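Local coordinates for long form salivary protein D7L (Phlebotomus duboscqi, PDB 6MT7) that binds and sequesters cysteinyl leukotrienes and a thromboxane A2 analogue, helping the sand fly feed on blood by blunting the host response and platelet aggregation, at residues A8-W13 with V168-E173; W50-L55 with I175-L180. All blocks are in the same frame, centred on the assembly; numbering follows the deposited sequence.

Both interactions join the amino-terminal odorant-binding-like half of the protein to the same loop of the carboxy-terminal half, the one between helix 159-164 and helix 187-196. Along the chain the order is 8-13, 50-55, 168-173, 175-180, so the pairings alternate; their centres lie 10 Å apart. Helix 8-21 supplies interaction 1 and the end of helix 40-52 supplies interaction 2. Trp13, in segment 8-13, reaches the second pair of segments, its CH2 lying 3.4 Å from His52 CD2 and its CZ2 3.6 Å from Arg178 CZ. The touching residues lie between the domains, but segment 50-55 also lends Trp50 and Leu53 to the detergent-fragment pocket, so the helix end faces both.

Interaction 1 (A8-W13 with V168-E173); sequences ADQTFW and VDEDNE
The amide of Gln10 and the carboxylate of Glu170 meet with their planes 68° apart, approaching from opposite directions across the interface between the two odorant-binding-like domains of this long-form D7 protein. Gln10 NE2 lies 2.7 Å from Glu170 OE2, the one close approach between helix 8-13 and the loop 168-173. Measured against the carboxylate, NE2 stands well out of its plane, on the OE2 side. The approach is local: 61 Å² is buried in all, and the nearest CA atoms, of Gln10 and Asp169, are 10.4 Å apart. Two long side chains therefore span a gap between backbones. Gln10 runs on extended beyond CG, whereas Glu170 bends at its second torsion (chi2 81°), which turns its carboxylate toward the helix. Glu170 OE2 also has a hydrogen bond to Tyr163 OH, so its position is set from within the carboxy-terminal domain as well.

The loop carrying Glu170 is a type I beta turn, Asp169 to Asn172, continued by a G1-type beta bulge. The evidence is the bond from Asn172 N to Asp169 O (3.0 Å), the bond from Asp169 N to Glu173 O (2.9 Å), and the left-handed backbone of Asn172. Asp169 braces the turn internally, while its OD2, with Asp171 OD2 and Glu173 OE1, receives the amino group of Met1, an acidic cluster that probably stabilises the positive charge there. Arg3 pairs with Asp171 in a salt bridge, and on the helix side Asp9 forms one with Arg166 of the other domain. Inside the turn, Asp169 OD1 accepts Glu173 N at 3.1 Å, with an N-H...O angle of 161°, the donor standing above the carboxylate plane.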
loop_
_atom_site.group_PDB
_atom_site.type_symbol
_atom_site.label_atom_id
_atom_site.label_comp_id
_atom_site.label_asym_id
_atom_site.label_seq_id
_atom_site.Cartn_x
_atom_site.Cartn_y
_atom_site.Cartn_z
ATOM N N ALA A 8 -7.244 4.582 -6.502
ATOM C CA ALA A 8 -6.210 4.245 -7.481
ATOM C C ALA A 8 -4.809 4.625 -7.010
ATOM O O ALA A 8 -3.819 4.041 -7.472
ATOM C CB ALA A 8 -6.506 4.925 -8.819
ATOM N N ASP A 9 -4.696 5.634 -6.150
ATOM C CA ASP A 9 -3.398 5.944 -5.557
ATOM C C ASP A 9 -3.006 4.882 -4.541
ATOM O O ASP A 9 -1.831 4.492 -4.445
ATOM C CB ASP A 9 -3.449 7.324 -4.897
ATOM C CG ASP A 9 -2.168 7.667 -4.144
ATOM O OD1 ASP A 9 -1.141 7.870 -4.814
ATOM O OD2 ASP A 9 -2.197 7.734 -2.893
ATOM N N GLN A 10 -3.981 4.406 -3.773
ATOM C CA GLN A 10 -3.694 3.426 -2.733
ATOM C C GLN A 10 -3.344 2.071 -3.331
ATOM O O GLN A 10 -2.514 1.341 -2.777
ATOM C CB GLN A 10 -4.894 3.312 -1.795
ATOM C CG GLN A 10 -5.097 4.567 -0.943
ATOM C CD GLN A 10 -6.450 4.599 -0.260
ATOM O OE1 GLN A 10 -7.437 4.036 -0.758
ATOM N NE2 GLN A 10 -6.504 5.252 0.893
ATOM N N THR A 11 -3.986 1.698 -4.445
ATOM C CA THR A 11 -3.612 0.446 -5.091
ATOM C C THR A 11 -2.259 0.587 -5.768
ATOM O O THR A 11 -1.413 -0.305 -5.658
ATOM C CB THR A 11 -4.678 0.002 -6.101
ATOM O OG1 THR A 11 -4.802 0.983 -7.134
ATOM C CG2 THR A 11 -6.042 -0.181 -5.408
ATOM N N PHE A 12 -2.030 1.714 -6.453
ATOM C CA PHE A 12 -0.734 1.953 -7.083
ATOM C C PHE A 12 0.396 1.874 -6.060
ATOM O O PHE A 12 1.431 1.234 -6.302
ATOM C CB PHE A 12 -0.751 3.323 -7.764
ATOM C CG PHE A 12 0.421 3.586 -8.662
ATOM C CD1 PHE A 12 0.791 2.682 -9.639
ATOM C CD2 PHE A 12 1.141 4.773 -8.538
ATOM C CE1 PHE A 12 1.877 2.953 -10.476
ATOM C CE2 PHE A 12 2.209 5.045 -9.365
ATOM C CZ PHE A 12 2.579 4.136 -10.335
ATOM N N TRP A 13 0.212 2.523 -4.900
ATOM C CA TRP A 13 1.242 2.497 -3.867
ATOM C C TRP A 13 1.537 1.074 -3.413
ATOM O O TRP A 13 2.702 0.709 -3.219
ATOM C CB TRP A 13 0.841 3.361 -2.665
ATOM C CG TRP A 13 1.855 3.272 -1.567
ATOM C CD1 TRP A 13 3.037 3.951 -1.479
ATOM C CD2 TRP A 13 1.797 2.416 -0.416
ATOM N NE1 TRP A 13 3.718 3.573 -0.342
ATOM C CE2 TRP A 13 2.976 2.632 0.326
ATOM C CE3 TRP A 13 0.860 1.487 0.054
ATOM C CZ2 TRP A 13 3.242 1.960 1.510
ATOM C CZ3 TRP A 13 1.123 0.825 1.236
ATOM C CH2 TRP A 13 2.310 1.064 1.948
ATOM N N VAL A 168 1.516 6.905 8.376
ATOM C CA VAL A 168 0.186 6.930 8.972
ATOM C C VAL A 168 -0.834 6.784 7.850
ATOM O O VAL A 168 -0.545 7.057 6.684
ATOM C CB VAL A 168 -0.104 8.228 9.773
ATOM C CG1 VAL A 168 0.846 8.364 10.971
ATOM C CG2 VAL A 168 -0.046 9.481 8.865
ATOM N N ASP A 169 -2.048 6.369 8.220
ATOM C CA ASP A 169 -3.143 6.271 7.261
ATOM C C ASP A 169 -3.985 7.551 7.308
ATOM O O ASP A 169 -3.587 8.560 7.896
ATOM C CB ASP A 169 -3.967 5.001 7.514
ATOM C CG ASP A 169 -4.642 4.975 8.885
ATOM O OD1 ASP A 169 -4.807 6.035 9.530
ATOM O OD2 ASP A 169 -5.005 3.865 9.330
ATOM N N GLU A 170 -5.168 7.524 6.683
ATOM C CA GLU A 170 -6.013 8.720 6.646
ATOM C C GLU A 170 -6.495 9.132 8.032
ATOM O O GLU A 170 -6.804 10.311 8.250
ATOM C CB GLU A 170 -7.220 8.502 5.738
ATOM C CG GLU A 170 -6.883 8.102 4.325
ATOM C CD GLU A 170 -6.574 6.631 4.205
ATOM O OE1 GLU A 170 -7.071 5.856 5.044
ATOM O OE2 GLU A 170 -5.828 6.254 3.275
ATOM N N ASP A 171 -6.587 8.189 8.970
ATOM C CA ASP A 171 -6.987 8.493 10.340
ATOM C C ASP A 171 -5.845 9.005 11.199
ATOM O O ASP A 171 -6.035 9.190 12.405
ATOM C CB ASP A 171 -7.580 7.251 11.007
ATOM C CG ASP A 171 -8.994 6.986 10.576
ATOM O OD1 ASP A 171 -9.699 7.954 10.212
ATOM O OD2 ASP A 171 -9.396 5.807 10.599
ATOM N N ASN A 172 -4.671 9.228 10.618
ATOM C CA ASN A 172 -3.473 9.535 11.387
ATOM C C ASN A 172 -3.173 8.433 12.401
ATOM O O ASN A 172 -2.751 8.694 13.527
ATOM C CB ASN A 172 -3.586 10.901 12.070
ATOM C CG ASN A 172 -3.262 12.040 11.128
ATOM O OD1 ASN A 172 -2.185 12.076 10.538
ATOM N ND2 ASN A 172 -4.194 12.971 10.976
ATOM N N GLU A 173 -3.409 7.194 12.002
ATOM C CA GLU A 173 -2.972 6.061 12.796
ATOM C C GLU A 173 -1.760 5.415 12.136
ATOM O O GLU A 173 -1.750 5.263 10.911
ATOM C CB GLU A 173 -4.088 5.020 12.939
ATOM C CG GLU A 173 -3.716 3.837 13.819
ATOM C CD GLU A 173 -4.817 2.799 13.903
ATOM O OE1 GLU A 173 -5.979 3.144 13.583
ATOM O OE2 GLU A 173 -4.522 1.649 14.305
#

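Interaction 2 (W50-L55 with I175-L180); sequences WLHLGL and IHFRNL. With TRT (fragment of triton X-100), chain C.
Leu51 lies over one face of the Phe177 ring, its CG 4.0 Å from the ring centroid and 16° off the normal, a CH-pi contact. It packs the end of helix 40-52 against the loop 175-180 of the second odorant-binding-like domain. CD1 and CD2 of Leu51 straddle the CG side of the ring, and CD2 comes to 3.8 Å from Phe177 CD1. Ile175 CG2 covers the opposite face, so the phenyl ring is held between two aliphatic groups. Phe177 takes the crowded first torsion (chi1 62°), with CG between its backbone N and carbonyl carbon, and the ring reaches toward the helix end.

The ring then turns an edge to His52. CE1 of Phe177 sits above the centre of the imidazole, 3.7 Å from His52 CD2, in a T-shaped pair with planes at 76°. The imidazole is fixed independently by a hydrogen bond from ND1 to Cys48 O, and Trp13 of helix 8-21 packs on it as well.

Past Leu51 and His52 the helix closes in a Schellman motif, Gly54 taking the positive phi while Leu55 N bonds back to Trp50 O. Trp50 and Leu53 face the pocket instead: TRT C3 lies 3.5 Å from Trp50 CZ3, over the indole face. Polar atoms of the two domains are joined by a water in the imidazole plane, at its edge, whose oxygen is 2.8 Å from His52 NE2. That water oxygen accepts hydrogen bonds from Arg178 NH1 and, at 3.0 Å, from Asn179 N.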
loop_
_atom_site.group_PDB
_atom_site.type_symbol
_atom_site.label_atom_id
_atom_site.label_comp_id
_atom_site.label_asym_id
_atom_site.label_seq_id
_atom_site.Cartn_x
_atom_site.Cartn_y
_atom_site.Cartn_z
ATOM N N TRP A 50 -1.330 -8.131 -1.151
ATOM C CA TRP A 50 -2.551 -8.315 -0.359
ATOM C C TRP A 50 -2.463 -7.535 0.944
ATOM O O TRP A 50 -3.414 -6.846 1.338
ATOM C CB TRP A 50 -2.786 -9.791 -0.041
ATOM C CG TRP A 50 -3.347 -10.650 -1.124
ATOM C CD1 TRP A 50 -2.764 -11.767 -1.655
ATOM C CD2 TRP A 50 -4.624 -10.520 -1.771
ATOM N NE1 TRP A 50 -3.584 -12.326 -2.602
ATOM C CE2 TRP A 50 -4.733 -11.584 -2.691
ATOM C CE3 TRP A 50 -5.681 -9.609 -1.663
ATOM C CZ2 TRP A 50 -5.858 -11.757 -3.509
ATOM C CZ3 TRP A 50 -6.795 -9.781 -2.481
ATOM C CH2 TRP A 50 -6.872 -10.851 -3.387
ATOM N N LEU A 51 -1.311 -7.613 1.614
ATOM C CA LEU A 51 -1.121 -6.912 2.880
ATOM C C LEU A 51 -1.172 -5.401 2.680
ATOM O O LEU A 51 -1.849 -4.683 3.428
ATOM C CB LEU A 51 0.218 -7.324 3.502
ATOM C CG LEU A 51 0.706 -6.571 4.746
ATOM C CD1 LEU A 51 -0.192 -6.846 5.930
ATOM C CD2 LEU A 51 2.164 -6.958 5.064
ATOM N N HIS A 52 -0.453 -4.898 1.675
ATOM C CA HIS A 52 -0.343 -3.456 1.500
ATOM C C HIS A 52 -1.600 -2.831 0.910
ATOM O O HIS A 52 -1.757 -1.601 0.982
ATOM C CB HIS A 52 0.887 -3.133 0.645
ATOM C CG HIS A 52 2.170 -3.238 1.410
ATOM N ND1 HIS A 52 2.649 -4.437 1.889
ATOM C CD2 HIS A 52 3.047 -2.288 1.822
ATOM C CE1 HIS A 52 3.774 -4.228 2.550
ATOM N NE2 HIS A 52 4.041 -2.932 2.517
ATOM N N LEU A 53 -2.498 -3.642 0.337
ATOM C CA LEU A 53 -3.824 -3.174 -0.044
ATOM C C LEU A 53 -4.783 -3.088 1.136
ATOM O O LEU A 53 -5.890 -2.564 0.971
ATOM C CB LEU A 53 -4.434 -4.101 -1.098
ATOM C CG LEU A 53 -3.841 -4.035 -2.510
ATOM C CD1 LEU A 53 -4.330 -5.199 -3.355
ATOM C CD2 LEU A 53 -4.194 -2.706 -3.167
ATOM N N GLY A 54 -4.403 -3.605 2.300
ATOM C CA GLY A 54 -5.321 -3.663 3.423
ATOM C C GLY A 54 -6.253 -4.846 3.401
ATOM O O GLY A 54 -7.289 -4.826 4.081
ATOM N N LEU A 55 -5.900 -5.903 2.668
ATOM C CA LEU A 55 -6.813 -7.017 2.440
ATOM C C LEU A 55 -6.332 -8.318 3.073
ATOM O O LEU A 55 -6.897 -9.379 2.793
ATOM C CB LEU A 55 -7.031 -7.190 0.938
ATOM C CG LEU A 55 -7.683 -5.953 0.322
ATOM C CD1 LEU A 55 -7.757 -6.110 -1.189
ATOM C CD2 LEU A 55 -9.087 -5.750 0.927
ATOM N N ILE A 175 0.859 3.018 10.386
ATOM C CA ILE A 175 0.726 1.799 9.603
ATOM C C ILE A 175 1.753 0.809 10.154
ATOM O O ILE A 175 2.956 0.935 9.917
ATOM C CB ILE A 175 0.893 2.079 8.111
ATOM C CG1 ILE A 175 -0.292 2.953 7.653
ATOM C CG2 ILE A 175 0.966 0.776 7.333
ATOM C CD1 ILE A 175 -0.223 3.419 6.203
ATOM N N HIS A 176 1.265 -0.173 10.924
ATOM C CA HIS A 176 2.138 -0.973 11.781
ATOM C C HIS A 176 3.076 -1.875 10.986
ATOM O O HIS A 176 4.175 -2.186 11.461
ATOM C CB HIS A 176 1.305 -1.841 12.729
ATOM C CG HIS A 176 0.717 -1.098 13.889
ATOM N ND1 HIS A 176 -0.143 -0.030 13.734
ATOM C CD2 HIS A 176 0.842 -1.289 15.226
ATOM C CE1 HIS A 176 -0.508 0.416 14.924
ATOM N NE2 HIS A 176 0.073 -0.332 15.845
ATOM N N PHE A 177 2.661 -2.324 9.805
ATOM C CA PHE A 177 3.419 -3.324 9.063
ATOM C C PHE A 177 4.429 -2.726 8.093
ATOM O O PHE A 177 5.085 -3.487 7.370
ATOM C CB PHE A 177 2.465 -4.249 8.288
ATOM C CG PHE A 177 1.636 -3.537 7.260
ATOM C CD1 PHE A 177 2.151 -3.232 6.011
ATOM C CD2 PHE A 177 0.328 -3.179 7.541
ATOM C CE1 PHE A 177 1.385 -2.568 5.070
ATOM C CE2 PHE A 177 -0.436 -2.527 6.602
ATOM C CZ PHE A 177 0.090 -2.222 5.369
ATOM N N ARG A 178 4.546 -1.399 8.032
ATOM C CA ARG A 178 5.462 -0.748 7.096
ATOM C C ARG A 178 6.888 -1.265 7.265
ATOM O O ARG A 178 7.395 -1.397 8.384
ATOM C CB ARG A 178 5.401 0.770 7.290
ATOM C CG ARG A 178 6.116 1.596 6.227
ATOM C CD ARG A 178 5.346 1.591 4.910
ATOM N NE ARG A 178 5.731 2.723 4.076
ATOM C CZ ARG A 178 6.460 2.614 2.969
ATOM N NH1 ARG A 178 6.860 1.422 2.556
ATOM N NH2 ARG A 178 6.777 3.696 2.262
ATOM N N ASN A 179 7.519 -1.592 6.138
ATOM C CA ASN A 179 8.861 -2.153 6.087
ATOM C C ASN A 179 9.750 -1.093 5.461
ATOM O O ASN A 179 9.639 -0.808 4.265
ATOM C CB ASN A 179 8.865 -3.454 5.280
ATOM C CG ASN A 179 10.245 -4.088 5.164
ATOM O OD1 ASN A 179 11.271 -3.441 5.374
ATOM N ND2 ASN A 179 10.271 -5.368 4.804
ATOM N N LEU A 180 10.624 -0.501 6.273
ATOM C CA LEU A 180 11.606 0.453 5.784
ATOM C C LEU A 180 13.030 -0.084 5.926
ATOM O O LEU A 180 13.980 0.701 5.958
ATOM C CB LEU A 180 11.451 1.786 6.512
ATOM C CG LEU A 180 10.093 2.499 6.375
ATOM C CD1 LEU A 180 10.127 3.888 7.026
ATOM C CD2 LEU A 180 9.627 2.596 4.917
HETATM C C25 TRT C . 6.265 0.777 -13.753
HETATM O O24 TRT C . 4.990 0.547 -13.160
HETATM C C23 TRT C . 4.610 -0.829 -13.145
HETATM C C22 TRT C . 3.445 -0.963 -12.172
HETATM O O21 TRT C . 2.841 -2.256 -12.217
HETATM C C20 TRT C . 1.725 -2.257 -11.334
HETATM C C19 TRT C . 0.953 -3.554 -11.493
HETATM O O18 TRT C . 1.524 -4.543 -10.639
HETATM C C17 TRT C . 1.698 -5.747 -11.357
HETATM C C16 TRT C . 0.666 -6.772 -10.932
HETATM O O15 TRT C . 1.056 -7.415 -9.714
HETATM C C12 TRT C . 0.092 -8.052 -8.953
HETATM C C13 TRT C . -1.066 -8.541 -9.548
HETATM C C14 TRT C . -2.042 -9.184 -8.778
HETATM C C11 TRT C . 0.271 -8.203 -7.584
HETATM C C10 TRT C . -0.697 -8.845 -6.818
HETATM C C9 TRT C . -1.858 -9.337 -7.401
HETATM C C6 TRT C . -2.883 -10.013 -6.538
HETATM C C8 TRT C . -2.706 -11.511 -6.760
HETATM C C7 TRT C . -2.584 -9.730 -5.070
HETATM C C5 TRT C . -4.313 -9.621 -6.974
HETATM C C1 TRT C . -4.931 -8.231 -6.701
HETATM C C2 TRT C . -4.010 -7.037 -6.922
HETATM C C4 TRT C . -6.111 -8.075 -7.652
HETATM C C3 TRT C . -5.522 -8.098 -5.304
HETATM O O HOH W 1 6.249 -1.585 3.469
#